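Local coordinates for alkyl hydroperoxide reductase AhpD (Legionella pneumophila, PDB 5DIK), which probably reduces alkyl hydroperoxides through a CXXC cysteine pair, as an AhpD-like member of the carboxymuconolactone decarboxylase family with a possible role in antioxidative response, at residues Q68-I73 / A109-E114; I59-A64 / E88-T93. One frame throughout, in Å; residues are numbered along the deposited sequence. Where two conformers were deposited one is given.

Contact 1 of 2, residues Q68-I73 / A109-E114; sequences QCPGCI and AAEALE
The backbones of 68-73 and 109-114 come closest at I73 and A112, whose CA atoms are 5.8 Å apart, while P70 and E111 stand further off. I73 carries most of the packing. Its chi1 of -73° sets CG1 beside the backbone N and CG2 anti to it. I73 CG2 rests on the helix backbone, 3.5 Å from A112 CA. I73 CG2 also meets the methyl A112 CB at 3.9 Å. E111 comes over the proline ring. Its chain bends at chi2 (-149°), and E111 OE1 sits 3.9 Å from P70 CB and equally far from P70 CG. OE1 is covered here without a polar partner in the model; OE2 has a long, weak ion pair with K12. No hydrogen bond joins the segments. P70 and I73 belong to the first turn of helix 70-82. C69, the N-cap, and C72 in that turn form the disulfide of the CXXC motif; both have two conformers. Q68, just after helix 53-66, has positive phi and closes its end in a Schellman motif. I73 also touches A64 of helix 53-66, L94 of helix 87-99 packs on A112, and Y108 of a second subunit covers C69 and P70.

Contact 2 of 2, residues I59-A64 / E88-T93; sequences IAMALA and EELLET
M61 and A62 meet L90 and T93 in a buried, apolar helix-helix contact, which joins helix 53-66 to helix 87-99 inside the all-helical subunit and adjoins a subunit interface, where L51 of a fourth subunit packs on T93. The backbones are nearest at A62 and T93, with 6.0 Å between their CA atoms. Here two methyl groups meet: A62 CB is 3.7 Å from T93 CG2. The threonine torsion (chi1 -54°) sets CG2 anti to the backbone N and aims it at helix 53-66. The hydroxyl is turned back to its own helix. T93 OG1 donates to E89 O at 2.9 Å, with the donor tilted 32° from the carbonyl plane. T93 N bonds to the same oxygen from the other face, so E89 O takes two bonds. The second pair is M61 and L90, whose side chains cross at an angle. M61 CG lies 3.9 Å from L90 CD1. The methionine chain bends at chi2 and chi3, and also touches S77 and L80 of helix 70-82. L90 also packs on F116 of helix 102-120. E89 makes a salt bridge with K54. E92 OE2 and OE1 accept hydrogen bonds from A50 N and L51 N of the fourth subunit. Apolar packing, with no hydrogen bond across, thus joins the two segments: the threonine hydroxyl is satisfied within its own helix, and its methyl is offered across the contact.

How the contacts relate
Contact 2 is core: all four of its touching residues are buried. Contact 1 is mixed, with I73 and A112 buried but P70 and E111 partly exposed. Their centres are about 10 Å apart and they share packing. M61 of contact 2 reaches both sides of contact 1, with M61 CE 3.7 Å from I73 O and M61 SD 3.9 Å from A112 CB. A64 packs on C72, and its O probably accepts a hydrogen bond from C69 N. Helix 53-66 thus backs the CXXC turn. Neither contact has a hydrogen bond across it. They differ in their polar groups: contact 1 brings a glutamate to its more exposed side, whereas the hydroxyl of contact 2 is turned into its own helix.

Contact 1 of 2, residues Q68-I73 / A109-E114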
loop_
_atom_site.group_PDB
_atom_site.type_symbol
_atom_site.label_atom_id
_atom_site.label_comp_id
_atom_site.label_asym_id
_atom_site.label_seq_id
_atom_site.Cartn_x
_atom_site.Cartn_y
_atom_site.Cartn_z
ATOM N N GLN A 68 -2.150 0.567 -8.220
ATOM C CA GLN A 68 -1.404 1.621 -8.927
ATOM C C GLN A 68 -0.246 1.039 -9.717
ATOM O O GLN A 68 0.845 1.573 -9.704
ATOM C CB GLN A 68 -0.902 2.679 -7.917
ATOM C CG GLN A 68 -2.037 3.239 -7.080
ATOM C CD GLN A 68 -1.639 4.283 -6.030
ATOM O OE1 GLN A 68 -2.485 4.712 -5.250
ATOM N NE2 GLN A 68 -0.372 4.679 -5.996
ATOM N N CYS A 69 -0.549 -0.023 -10.461
ATOM C CA CYS A 69 0.442 -0.791 -11.157
ATOM C C CYS A 69 0.249 -0.650 -12.693
ATOM O O CYS A 69 -0.596 -1.298 -13.265
ATOM C CB CYS A 69 0.342 -2.248 -10.749
ATOM S SG CYS A 69 1.724 -3.173 -11.455
ATOM N N PRO A 70 1.029 0.238 -13.334
ATOM C CA PRO A 70 0.839 0.490 -14.801
ATOM C C PRO A 70 1.004 -0.762 -15.643
ATOM O O PRO A 70 0.229 -0.980 -16.570
ATOM C CB PRO A 70 1.938 1.512 -15.133
ATOM C CG PRO A 70 2.166 2.244 -13.862
ATOM C CD PRO A 70 2.041 1.161 -12.776
ATOM N N GLY A 71 1.936 -1.624 -15.262
ATOM C CA GLY A 71 2.099 -2.903 -15.918
ATOM C C GLY A 71 0.884 -3.778 -15.889
ATOM O O GLY A 71 0.447 -4.285 -16.939
ATOM N N CYS A 72 0.335 -3.975 -14.684
ATOM C CA CYS A 72 -0.884 -4.734 -14.494
ATOM C C CYS A 72 -2.031 -4.102 -15.262
ATOM O O CYS A 72 -2.823 -4.791 -15.892
ATOM C CB CYS A 72 -1.265 -4.713 -13.016
ATOM S SG CYS A 72 0.063 -5.188 -11.883
ATOM N N ILE A 73 -2.092 -2.775 -15.223
ATOM C CA ILE A 73 -3.180 -2.061 -15.935
ATOM C C ILE A 73 -3.099 -2.367 -17.452
ATOM O O ILE A 73 -4.116 -2.678 -18.095
ATOM C CB ILE A 73 -3.150 -0.547 -15.643
ATOM C CG1 ILE A 73 -3.650 -0.306 -14.217
ATOM C CG2 ILE A 73 -4.060 0.233 -16.607
ATOM C CD1 ILE A 73 -3.381 1.101 -13.713
ATOM N N ALA A 109 -7.452 5.236 -12.666
ATOM C CA ALA A 109 -8.598 4.895 -13.512
ATOM C C ALA A 109 -8.418 5.577 -14.863
ATOM O O ALA A 109 -8.754 5.003 -15.899
ATOM C CB ALA A 109 -9.895 5.313 -12.850
ATOM N N ALA A 110 -7.899 6.802 -14.840
ATOM C CA ALA A 110 -7.574 7.507 -16.073
ATOM C C ALA A 110 -6.576 6.733 -16.908
ATOM O O ALA A 110 -6.763 6.575 -18.112
ATOM C CB ALA A 110 -7.060 8.908 -15.783
ATOM N N GLU A 111 -5.541 6.192 -16.276
ATOM C CA GLU A 111 -4.581 5.333 -16.962
ATOM C C GLU A 111 -5.236 4.087 -17.534
ATOM O O GLU A 111 -4.920 3.672 -18.660
ATOM C CB GLU A 111 -3.440 4.894 -16.013
ATOM C CG GLU A 111 -2.531 6.022 -15.590
ATOM C CD GLU A 111 -1.088 5.579 -15.336
ATOM O OE1 GLU A 111 -0.747 4.359 -15.454
ATOM O OE2 GLU A 111 -0.268 6.472 -15.018
ATOM N N ALA A 112 -6.141 3.458 -16.771
ATOM C CA ALA A 112 -6.823 2.279 -17.278
ATOM C C ALA A 112 -7.673 2.573 -18.557
ATOM O O ALA A 112 -7.757 1.753 -19.460
ATOM C CB ALA A 112 -7.705 1.674 -16.209
ATOM N N LEU A 113 -8.351 3.707 -18.569
ATOM C CA LEU A 113 -9.187 4.058 -19.723
ATOM C C LEU A 113 -8.266 4.290 -20.933
ATOM O O LEU A 113 -8.558 3.818 -22.017
ATOM C CB LEU A 113 -10.008 5.297 -19.449
ATOM C CG LEU A 113 -10.944 5.693 -20.602
ATOM C CD1 LEU A 113 -11.906 4.565 -20.944
ATOM C CD2 LEU A 113 -11.711 6.941 -20.248
ATOM N N GLU A 114 -7.155 4.982 -20.726
ATOM C CA GLU A 114 -6.158 5.184 -21.783
ATOM C C GLU A 114 -5.655 3.858 -22.349
ATOM O O GLU A 114 -5.616 3.685 -23.570
ATOM C CB GLU A 114 -4.981 6.042 -21.291
ATOM C CG GLU A 114 -3.903 6.295 -22.339
ATOM C CD GLU A 114 -2.681 7.011 -21.780
ATOM O OE1 GLU A 114 -2.805 7.755 -20.793
ATOM O OE2 GLU A 114 -1.581 6.840 -22.338
#

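Contact 2 of 2, residues I59-A64 / E88-T93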
loop_
_atom_site.group_PDB
_atom_site.type_symbol
_atom_site.label_atom_id
_atom_site.label_comp_id
_atom_site.label_asym_id
_atom_site.label_seq_id
_atom_site.Cartn_x
_atom_site.Cartn_y
_atom_site.Cartn_z
ATOM N N ILE A 59 -12.388 -7.833 -12.222
ATOM C CA ILE A 59 -11.857 -7.819 -10.862
ATOM C C ILE A 59 -10.356 -7.546 -10.866
ATOM O O ILE A 59 -9.877 -6.699 -10.099
ATOM C CB ILE A 59 -12.171 -9.132 -10.125
ATOM C CG1 ILE A 59 -13.686 -9.255 -9.927
ATOM C CG2 ILE A 59 -11.432 -9.212 -8.782
ATOM C CD1 ILE A 59 -14.107 -10.666 -9.552
ATOM N N ALA A 60 -9.620 -8.205 -11.753
ATOM C CA ALA A 60 -8.171 -7.978 -11.874
ATOM C C ALA A 60 -7.874 -6.517 -12.217
ATOM O O ALA A 60 -6.941 -5.943 -11.674
ATOM C CB ALA A 60 -7.551 -8.904 -12.902
ATOM N N MET A 61 -8.675 -5.923 -13.093
ATOM C CA MET A 61 -8.471 -4.502 -13.482
ATOM C C MET A 61 -8.704 -3.565 -12.303
ATOM O O MET A 61 -7.915 -2.654 -12.081
ATOM C CB MET A 61 -9.372 -4.101 -14.637
ATOM C CG MET A 61 -9.243 -2.615 -15.004
ATOM S SD MET A 61 -7.551 -2.131 -15.437
ATOM C CE MET A 61 -7.634 -2.850 -17.074
ATOM N N ALA A 62 -9.760 -3.803 -11.539
ATOM C CA ALA A 62 -9.984 -3.039 -10.314
ATOM C C ALA A 62 -8.810 -3.107 -9.356
ATOM O O ALA A 62 -8.382 -2.066 -8.825
ATOM C CB ALA A 62 -11.259 -3.469 -9.615
ATOM N N LEU A 63 -8.279 -4.308 -9.156
ATOM C CA LEU A 63 -7.134 -4.530 -8.286
ATOM C C LEU A 63 -5.866 -3.858 -8.819
ATOM O O LEU A 63 -5.080 -3.301 -8.060
ATOM C CB LEU A 63 -6.880 -6.048 -8.137
ATOM C CG LEU A 63 -7.888 -6.788 -7.285
ATOM C CD1 LEU A 63 -7.824 -8.296 -7.503
ATOM C CD2 LEU A 63 -7.617 -6.503 -5.836
ATOM N N ALA A 64 -5.676 -3.915 -10.132
ATOM C CA ALA A 64 -4.556 -3.226 -10.762
ATOM C C ALA A 64 -4.562 -1.714 -10.561
ATOM O O ALA A 64 -3.497 -1.110 -10.373
ATOM C CB ALA A 64 -4.496 -3.571 -12.255
ATOM N N GLU A 88 -18.458 0.326 -21.040
ATOM C CA GLU A 88 -19.293 0.565 -19.887
ATOM C C GLU A 88 -19.004 -0.385 -18.706
ATOM O O GLU A 88 -19.053 0.048 -17.560
ATOM C CB GLU A 88 -20.789 0.508 -20.239
ATOM C CG GLU A 88 -21.746 0.798 -19.064
ATOM C CD GLU A 88 -21.660 2.214 -18.466
ATOM O OE1 GLU A 88 -21.137 3.117 -19.142
ATOM O OE2 GLU A 88 -22.117 2.422 -17.318
ATOM N N GLU A 89 -18.750 -1.650 -18.989
ATOM C CA GLU A 89 -18.329 -2.601 -17.933
ATOM C C GLU A 89 -17.016 -2.112 -17.320
ATOM O O GLU A 89 -16.863 -2.135 -16.101
ATOM C CB GLU A 89 -18.168 -4.035 -18.487
ATOM C CG GLU A 89 -19.489 -4.671 -18.862
ATOM C CD GLU A 89 -19.350 -5.937 -19.709
ATOM O OE1 GLU A 89 -18.375 -6.085 -20.487
ATOM O OE2 GLU A 89 -20.231 -6.793 -19.583
ATOM N N LEU A 90 -16.075 -1.673 -18.157
ATOM C CA LEU A 90 -14.810 -1.131 -17.630
ATOM C C LEU A 90 -15.057 0.084 -16.732
ATOM O O LEU A 90 -14.550 0.146 -15.607
ATOM C CB LEU A 90 -13.840 -0.788 -18.760
ATOM C CG LEU A 90 -12.592 -0.022 -18.323
ATOM C CD1 LEU A 90 -11.703 -0.929 -17.502
ATOM C CD2 LEU A 90 -11.823 0.522 -19.510
ATOM N N LEU A 91 -15.835 1.061 -17.231
ATOM C CA LEU A 91 -16.093 2.258 -16.475
ATOM C C LEU A 91 -16.680 1.926 -15.105
ATOM O O LEU A 91 -16.349 2.567 -14.118
ATOM C CB LEU A 91 -17.007 3.223 -17.231
ATOM C CG LEU A 91 -16.391 3.869 -18.485
ATOM C CD1 LEU A 91 -17.457 4.692 -19.191
ATOM C CD2 LEU A 91 -15.191 4.737 -18.159
ATOM N N GLU A 92 -17.591 0.973 -15.058
ATOM C CA GLU A 92 -18.252 0.659 -13.808
ATOM C C GLU A 92 -17.292 -0.005 -12.825
ATOM O O GLU A 92 -17.385 0.220 -11.612
ATOM C CB GLU A 92 -19.517 -0.159 -14.038
ATOM C CG GLU A 92 -20.580 0.718 -14.735
ATOM C CD GLU A 92 -21.965 0.123 -14.804
ATOM O OE1 GLU A 92 -22.235 -0.873 -14.069
ATOM O OE2 GLU A 92 -22.789 0.657 -15.616
ATOM N N THR A 93 -16.376 -0.785 -13.360
ATOM C CA THR A 93 -15.351 -1.385 -12.537
ATOM C C THR A 93 -14.414 -0.319 -11.975
ATOM O O THR A 93 -14.048 -0.338 -10.791
ATOM C CB THR A 93 -14.585 -2.442 -13.314
ATOM O OG1 THR A 93 -15.524 -3.390 -13.855
ATOM C CG2 THR A 93 -13.673 -3.169 -12.398
#